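Local coordinates for Non-structural polyprotein (Sindbis virus, PDB 4GUA) that carries the nsP2 protease and nsP3 macro and zinc-binding regions of the alphavirus polyprotein precursor, which is cut into the separate replication proteins, at residues A[548-556]-A[610-618]; A[146-156]-A[660-668]. One frame throughout, in Å; residues are numbered along the deposited sequence.

In the fold
Both contacts involve the nsP3 zinc-binding region. Contact 1 (548-556 with 610-618) joins two helices of that region to each other. Contact 2 (146-156 with 660-668) carries the modelled end of the chain back to the protease part, more than 500 residues earlier, and so ties nsP3 to nsP2 within the uncleaved precursor. The centres of contact 1 and contact 2 lie about 23 Å apart, and the nearest atoms of contact 1 and contact 2 are about 8 Å apart, without touching. In contact 1 the side chain of Met-611 lies about 8 Å from the zinc ion held by Cys-605, Cys-607, Cys-630 and Cys-648.

Contact 1 of 2, residues A[548-556]-A[610-618]; sequences KFHQAAKDM and AMTPERVHR. With SO4 (sulfate ion), chain R; SO4 (sulfate ion), chain K; SO4 (sulfate ion), chain I.
Phe-549 wedges its ring against the start of helix 613-621, where Glu-614 and His-617, one turn apart, receive it. Glu-614 CG lies over one ring face, 3.9 Å from the centroid in a CH-pi contact. With CG anti to the backbone N (chi1 -178°) and the chain extended beyond it, Glu-614 runs alongside the phenyl group, its carboxylate turned only 19° from the ring plane. The same ring presents an edge to the face of His-617 in an offset edge-to-face pair, centroids 5.4 Å apart. Small residues then let the helices close in: Ala-553 CB rests 3.8 Å from Pro-613 CB, and Ala-552 CB lies 3.9 Å from His-617 CB. Farther along, the flexible thioether of Met-556, bent at its last torsion, lays SD 3.6 Å from Pro-613 CA and also reaches Val-616 CG2. No direct hydrogen bond crosses; the grip rests on apolar, CH-pi and ring contacts.

Around this first shell, Thr-612 is the N-cap, its OG1 accepting from Arg-615 N at 2.9 Å, and Pro-613, which has no N-H to offer, suits the first turn. Ser-525 OG and Cys-526 N hold the Glu-614 carboxylate. On the outer side, a sulfate, probably from the crystallisation liquor, bridges Lys-548 NZ and His-617 NE2.

The axes of segments 550-556 and 613-618 come within 8.2 Å, their N-to-C directions 106° apart. Helix 566-577 adds Leu-573 against Met-556 and Tyr-576 against Val-616, while strand 627-629 packs on Met-611 and Arg-615.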
# COMPACT_ATOMS: atom_id res chain seq x y z
N LYS A 548 16.16 16.56 -4.09
CA LYS A 548 16.81 17.24 -2.98
C LYS A 548 15.95 17.16 -1.73
O LYS A 548 16.38 17.55 -0.65
CB LYS A 548 17.09 18.71 -3.32
CG LYS A 548 15.85 19.53 -3.65
CD LYS A 548 16.22 20.99 -3.88
CE LYS A 548 15.10 21.76 -4.58
NZ LYS A 548 15.28 23.23 -4.45
N PHE A 549 14.74 16.64 -1.88
CA PHE A 549 13.83 16.50 -0.75
C PHE A 549 14.04 15.18 -0.01
O PHE A 549 13.37 14.91 0.99
CB PHE A 549 12.39 16.61 -1.23
CG PHE A 549 12.13 17.83 -2.04
CD1 PHE A 549 12.56 19.07 -1.61
CD2 PHE A 549 11.46 17.74 -3.25
CE1 PHE A 549 12.32 20.20 -2.35
CE2 PHE A 549 11.22 18.87 -4.00
CZ PHE A 549 11.65 20.10 -3.55
N HIS A 550 14.96 14.36 -0.50
CA HIS A 550 15.19 13.06 0.11
C HIS A 550 15.54 13.14 1.59
O HIS A 550 14.96 12.43 2.39
CB HIS A 550 16.31 12.32 -0.62
CG HIS A 550 16.53 10.93 -0.12
ND1 HIS A 550 15.50 10.00 -0.03
CD2 HIS A 550 17.64 10.29 0.32
CE1 HIS A 550 15.98 8.87 0.43
NE2 HIS A 550 17.27 9.01 0.65
N GLN A 551 16.48 14.01 1.94
CA GLN A 551 16.94 14.10 3.32
C GLN A 551 15.78 14.48 4.24
O GLN A 551 15.57 13.87 5.30
CB GLN A 551 18.07 15.12 3.45
CG GLN A 551 18.75 15.15 4.81
CD GLN A 551 19.49 13.86 5.12
OE1 GLN A 551 18.94 12.94 5.71
NE2 GLN A 551 20.76 13.81 4.74
N ALA A 552 15.02 15.49 3.84
CA ALA A 552 13.86 15.92 4.61
C ALA A 552 12.90 14.75 4.79
O ALA A 552 12.36 14.55 5.88
CB ALA A 552 13.17 17.08 3.92
N ALA A 553 12.69 13.98 3.73
CA ALA A 553 11.78 12.84 3.78
C ALA A 553 12.24 11.77 4.78
O ALA A 553 11.44 11.24 5.55
CB ALA A 553 11.63 12.23 2.40
N LYS A 554 13.53 11.47 4.76
CA LYS A 554 14.11 10.44 5.61
C LYS A 554 13.93 10.83 7.06
O LYS A 554 13.57 10.01 7.91
CB LYS A 554 15.61 10.30 5.33
CG LYS A 554 15.94 9.37 4.19
CD LYS A 554 17.30 9.74 3.57
CE LYS A 554 18.47 9.38 4.48
NZ LYS A 554 19.50 8.60 3.73
N ASP A 555 14.19 12.10 7.34
CA ASP A 555 14.16 12.61 8.70
C ASP A 555 12.74 12.61 9.27
O ASP A 555 12.53 12.19 10.40
CB ASP A 555 14.78 14.01 8.76
CG ASP A 555 16.29 13.99 8.52
OD1 ASP A 555 16.89 12.90 8.55
OD2 ASP A 555 16.89 15.07 8.32
N MET A 556 11.77 13.06 8.47
CA MET A 556 10.36 12.99 8.87
C MET A 556 9.99 11.56 9.20
O MET A 556 9.29 11.28 10.18
CB MET A 556 9.45 13.44 7.73
CG MET A 556 9.58 14.87 7.31
SD MET A 556 8.60 15.12 5.82
CE MET A 556 6.94 15.05 6.48
N ALA A 610 0.35 22.19 3.54
CA ALA A 610 0.47 20.74 3.57
C ALA A 610 1.90 20.34 3.88
O ALA A 610 2.83 20.85 3.26
CB ALA A 610 0.06 20.16 2.23
N MET A 611 2.10 19.41 4.81
CA MET A 611 3.46 19.16 5.25
C MET A 611 4.00 17.98 4.48
O MET A 611 3.90 16.82 4.89
CB MET A 611 3.43 18.83 6.75
CG MET A 611 4.74 19.01 7.48
SD MET A 611 5.14 20.73 7.84
CE MET A 611 3.78 21.20 8.89
N THR A 612 4.63 18.33 3.37
CA THR A 612 5.34 17.40 2.50
C THR A 612 6.82 17.45 2.83
O THR A 612 7.29 18.41 3.43
CB THR A 612 5.10 17.75 1.02
OG1 THR A 612 5.64 19.05 0.73
CG2 THR A 612 3.61 17.75 0.71
N PRO A 613 7.56 16.41 2.45
CA PRO A 613 9.01 16.55 2.57
C PRO A 613 9.48 17.83 1.87
O PRO A 613 10.47 18.46 2.27
CB PRO A 613 9.54 15.30 1.88
CG PRO A 613 8.46 14.30 2.06
CD PRO A 613 7.17 15.07 1.97
N GLU A 614 8.76 18.22 0.83
CA GLU A 614 9.11 19.43 0.10
C GLU A 614 8.96 20.65 1.00
O GLU A 614 9.89 21.44 1.13
CB GLU A 614 8.23 19.57 -1.15
CG GLU A 614 8.57 20.76 -2.00
CD GLU A 614 7.83 20.75 -3.33
OE1 GLU A 614 7.13 19.76 -3.61
OE2 GLU A 614 7.98 21.73 -4.10
N ARG A 615 7.80 20.80 1.63
CA ARG A 615 7.57 21.97 2.46
C ARG A 615 8.53 22.00 3.64
O ARG A 615 9.03 23.05 4.01
CB ARG A 615 6.14 22.04 2.97
CG ARG A 615 5.90 23.27 3.83
CD ARG A 615 4.45 23.70 3.86
NE ARG A 615 4.24 24.83 4.77
CZ ARG A 615 3.88 24.74 6.04
NH1 ARG A 615 3.68 23.56 6.61
NH2 ARG A 615 3.73 25.84 6.75
N VAL A 616 8.77 20.84 4.24
CA VAL A 616 9.69 20.77 5.37
C VAL A 616 11.05 21.28 4.95
O VAL A 616 11.71 22.01 5.69
CB VAL A 616 9.82 19.34 5.92
CG1 VAL A 616 11.07 19.21 6.77
CG2 VAL A 616 8.59 18.97 6.73
N HIS A 617 11.49 20.87 3.77
CA HIS A 617 12.80 21.24 3.26
C HIS A 617 12.90 22.74 2.99
O HIS A 617 13.90 23.36 3.34
CB HIS A 617 13.08 20.45 1.98
CG HIS A 617 14.32 20.89 1.27
ND1 HIS A 617 15.56 20.32 1.51
CD2 HIS A 617 14.52 21.83 0.32
CE1 HIS A 617 16.46 20.90 0.74
NE2 HIS A 617 15.86 21.82 0.00
N ARG A 618 11.87 23.32 2.39
CA ARG A 618 11.89 24.74 2.05
C ARG A 618 11.95 25.58 3.33
O ARG A 618 12.71 26.53 3.42
CB ARG A 618 10.67 25.14 1.19
S SO4 R . 17.99 24.16 -1.78
O1 SO4 R . 18.24 24.74 -0.47
O2 SO4 R . 18.83 24.82 -2.78
O3 SO4 R . 18.32 22.74 -1.76
O4 SO4 R . 16.58 24.35 -2.14
S SO4 K . 4.96 28.48 3.68
O1 SO4 K . 4.79 27.63 4.85
O2 SO4 K . 5.55 27.69 2.60
O3 SO4 K . 3.65 28.98 3.25
O4 SO4 K . 5.84 29.59 4.05
S SO4 I . 16.30 18.40 -7.82
O1 SO4 I . 15.61 17.82 -6.67
O2 SO4 I . 17.75 18.35 -7.61
O3 SO4 I . 15.97 17.64 -9.01
O4 SO4 I . 15.87 19.80 -7.99

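Contact 2 of 2, residues A[146-156]-A[660-668]; sequences VPVNRNLPHAL and AFVPARKYI. With SO4 (sulfate ion), chain F.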
# COMPACT_ATOMS: atom_id res chain seq x y z
N VAL A 146 16.89 -9.82 3.66
CA VAL A 146 15.91 -8.77 3.95
C VAL A 146 16.63 -7.44 4.08
O VAL A 146 17.66 -7.34 4.75
CB VAL A 146 15.15 -9.06 5.27
CG1 VAL A 146 14.04 -8.06 5.46
CG2 VAL A 146 14.58 -10.46 5.27
N PRO A 147 16.08 -6.39 3.45
CA PRO A 147 16.68 -5.06 3.59
C PRO A 147 16.41 -4.52 4.99
O PRO A 147 15.25 -4.53 5.41
CB PRO A 147 15.93 -4.24 2.54
CG PRO A 147 14.60 -4.89 2.47
CD PRO A 147 14.83 -6.36 2.69
N VAL A 148 17.42 -4.00 5.67
CA VAL A 148 17.25 -3.66 7.08
C VAL A 148 16.53 -2.33 7.26
O VAL A 148 16.00 -2.04 8.33
CB VAL A 148 18.60 -3.63 7.82
CG1 VAL A 148 19.41 -2.40 7.42
CG2 VAL A 148 18.38 -3.63 9.31
N ASN A 149 16.49 -1.53 6.20
CA ASN A 149 15.94 -0.18 6.29
C ASN A 149 14.46 -0.09 5.97
O ASN A 149 13.89 1.00 6.00
CB ASN A 149 16.71 0.76 5.36
CG ASN A 149 16.48 0.44 3.90
OD1 ASN A 149 16.58 -0.72 3.49
ND2 ASN A 149 16.13 1.45 3.12
N ARG A 150 13.83 -1.22 5.67
CA ARG A 150 12.45 -1.23 5.19
C ARG A 150 11.45 -1.66 6.26
O ARG A 150 11.65 -2.66 6.95
CB ARG A 150 12.33 -2.18 3.99
CG ARG A 150 10.91 -2.40 3.49
CD ARG A 150 10.90 -2.92 2.06
NE ARG A 150 9.56 -3.26 1.58
CZ ARG A 150 8.69 -2.38 1.11
NH1 ARG A 150 8.99 -1.09 1.04
NH2 ARG A 150 7.50 -2.78 0.70
N ASN A 151 10.37 -0.90 6.40
CA ASN A 151 9.24 -1.37 7.19
C ASN A 151 8.38 -2.22 6.28
O ASN A 151 7.82 -1.73 5.30
CB ASN A 151 8.43 -0.20 7.76
CG ASN A 151 9.05 0.38 9.03
OD1 ASN A 151 9.98 -0.20 9.61
ND2 ASN A 151 8.53 1.52 9.47
N LEU A 152 8.26 -3.50 6.62
CA LEU A 152 7.55 -4.44 5.77
C LEU A 152 6.05 -4.24 5.92
O LEU A 152 5.55 -4.09 7.03
CB LEU A 152 7.93 -5.87 6.16
CG LEU A 152 9.43 -6.15 6.05
CD1 LEU A 152 9.77 -7.49 6.69
CD2 LEU A 152 9.88 -6.11 4.61
N PRO A 153 5.33 -4.22 4.79
CA PRO A 153 3.88 -3.99 4.85
C PRO A 153 3.14 -5.13 5.53
O PRO A 153 2.02 -4.93 6.01
CB PRO A 153 3.48 -3.90 3.37
CG PRO A 153 4.54 -4.65 2.63
CD PRO A 153 5.80 -4.50 3.43
N HIS A 154 3.75 -6.31 5.58
CA HIS A 154 3.11 -7.47 6.18
C HIS A 154 4.14 -8.50 6.63
O HIS A 154 5.31 -8.43 6.25
CB HIS A 154 2.13 -8.11 5.19
CG HIS A 154 2.78 -8.70 3.97
ND1 HIS A 154 3.52 -9.86 4.01
CD2 HIS A 154 2.82 -8.28 2.68
CE1 HIS A 154 3.97 -10.14 2.80
NE2 HIS A 154 3.56 -9.19 1.98
N ALA A 155 3.70 -9.44 7.46
CA ALA A 155 4.57 -10.48 8.00
C ALA A 155 5.08 -11.42 6.91
O ALA A 155 4.49 -11.52 5.84
CB ALA A 155 3.82 -11.27 9.06
N LEU A 156 6.16 -12.13 7.21
CA LEU A 156 6.69 -13.14 6.31
C LEU A 156 6.63 -14.48 7.04
O LEU A 156 6.46 -14.51 8.26
CB LEU A 156 8.14 -12.84 5.95
CG LEU A 156 8.46 -11.44 5.45
CD1 LEU A 156 9.94 -11.36 5.11
CD2 LEU A 156 7.62 -11.06 4.25
N ALA A 660 0.04 -0.03 9.03
CA ALA A 660 0.73 -0.90 9.98
C ALA A 660 1.87 -1.62 9.27
O ALA A 660 1.82 -1.82 8.05
CB ALA A 660 -0.23 -1.89 10.59
N PHE A 661 2.90 -2.00 10.02
CA PHE A 661 4.06 -2.63 9.42
C PHE A 661 4.79 -3.53 10.38
O PHE A 661 4.60 -3.46 11.59
CB PHE A 661 5.04 -1.57 8.93
CG PHE A 661 5.57 -0.70 10.03
CD1 PHE A 661 6.67 -1.11 10.79
CD2 PHE A 661 4.97 0.51 10.33
CE1 PHE A 661 7.15 -0.32 11.80
CE2 PHE A 661 5.46 1.30 11.35
CZ PHE A 661 6.55 0.88 12.09
N VAL A 662 5.68 -4.35 9.83
CA VAL A 662 6.60 -5.19 10.59
C VAL A 662 8.02 -4.71 10.32
O VAL A 662 8.48 -4.75 9.18
CB VAL A 662 6.48 -6.67 10.16
CG1 VAL A 662 7.32 -7.56 11.06
CG2 VAL A 662 5.04 -7.10 10.16
N PRO A 663 8.74 -4.25 11.36
CA PRO A 663 10.13 -3.84 11.15
C PRO A 663 10.95 -4.97 10.54
O PRO A 663 10.91 -6.10 11.04
CB PRO A 663 10.63 -3.56 12.58
CG PRO A 663 9.41 -3.29 13.35
CD PRO A 663 8.34 -4.14 12.77
N ALA A 664 11.70 -4.67 9.48
CA ALA A 664 12.46 -5.71 8.79
C ALA A 664 13.47 -6.37 9.72
O ALA A 664 13.80 -7.55 9.55
CB ALA A 664 13.16 -5.13 7.58
N ARG A 665 13.93 -5.62 10.71
CA ARG A 665 14.95 -6.10 11.63
C ARG A 665 14.52 -7.42 12.26
O ARG A 665 15.36 -8.27 12.58
CB ARG A 665 15.24 -5.04 12.70
CG ARG A 665 14.27 -5.03 13.87
CD ARG A 665 14.71 -4.06 14.97
NE ARG A 665 15.59 -4.70 15.95
CZ ARG A 665 15.26 -5.73 16.74
NH1 ARG A 665 14.04 -6.28 16.68
NH2 ARG A 665 16.15 -6.22 17.59
N LYS A 666 13.21 -7.61 12.40
CA LYS A 666 12.67 -8.84 12.97
C LYS A 666 13.17 -10.09 12.26
O LYS A 666 13.41 -11.12 12.88
CB LYS A 666 11.15 -8.83 12.92
CG LYS A 666 10.56 -10.22 12.98
CD LYS A 666 9.09 -10.23 13.37
CE LYS A 666 8.49 -11.61 13.23
NZ LYS A 666 9.50 -12.67 13.49
N TYR A 667 13.34 -9.99 10.94
CA TYR A 667 13.77 -11.11 10.11
C TYR A 667 15.28 -11.09 9.89
O TYR A 667 15.81 -11.80 9.03
CB TYR A 667 12.99 -11.12 8.80
CG TYR A 667 11.51 -11.24 9.05
CD1 TYR A 667 10.94 -12.46 9.37
CD2 TYR A 667 10.68 -10.13 8.99
CE1 TYR A 667 9.58 -12.58 9.61
CE2 TYR A 667 9.32 -10.24 9.23
CZ TYR A 667 8.77 -11.47 9.54
OH TYR A 667 7.42 -11.58 9.77
N ILE A 668 15.97 -10.26 10.66
CA ILE A 668 17.41 -10.10 10.53
C ILE A 668 18.06 -10.20 11.90
O ILE A 668 18.79 -11.16 12.18
CB ILE A 668 17.76 -8.72 9.91
CG1 ILE A 668 17.09 -8.54 8.54
CG2 ILE A 668 19.27 -8.54 9.78
CD1 ILE A 668 17.02 -7.08 8.08
S SO4 F . 15.77 4.54 5.03
O1 SO4 F . 15.39 4.80 6.42
O2 SO4 F . 15.73 5.78 4.27
O3 SO4 F . 17.13 4.00 5.01
O4 SO4 F . 14.83 3.59 4.44
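Leu-152 and Val-662 form the hydrogen-bonded pair of a tiny two-stranded antiparallel sheet, part of the join between protease segment 146-156 and the chain's modelled C-terminal end. Val-662 N gives a nearly straight bond to Leu-152 O (2.8 Å) in the carbonyl plane, whereas Leu-152 N reaches Val-662 O (2.9 Å) from above its plane.

The tight part lies on the Leu-152 side. Ala-664 CB, small enough to enter the bend of the type I turn from Pro-147 to Arg-150, faces the carbonyl oxygens of those two residues and lies 3.7 Å from Val-146 CG1. Leu-152 CD1 touches Tyr-667 CD2 at 3.6 Å, and Leu-156 CB sits over a face of the tyrosine ring. Helix 237-257 adds Phe-238 against Leu-152.

On the opposite face of the sheet, where Phe-661 is exposed, Asn-151, itself buried, lays its flat amide on the Phe-661 ring, the planes 7° apart and ND2 over the ring centre. Ser-596 and Ser-598 hold the amide's oxygen and nitrogen, which fixes its rotation. Ile-668, also exposed, reaches the turn with its longer CG1-CD1 arm, CD1 lying 3.8 Å from Val-148 CB.

Tyrosine suits its place by pairing an apolar ring with a polar tip: CG anti to the carbonyl carbon (chi1 -59°) carries the ring from beside Val-146 across to Leu-156, and Leu-156 N donates to Tyr-667 OH at 2.9 Å, almost straight at 176°.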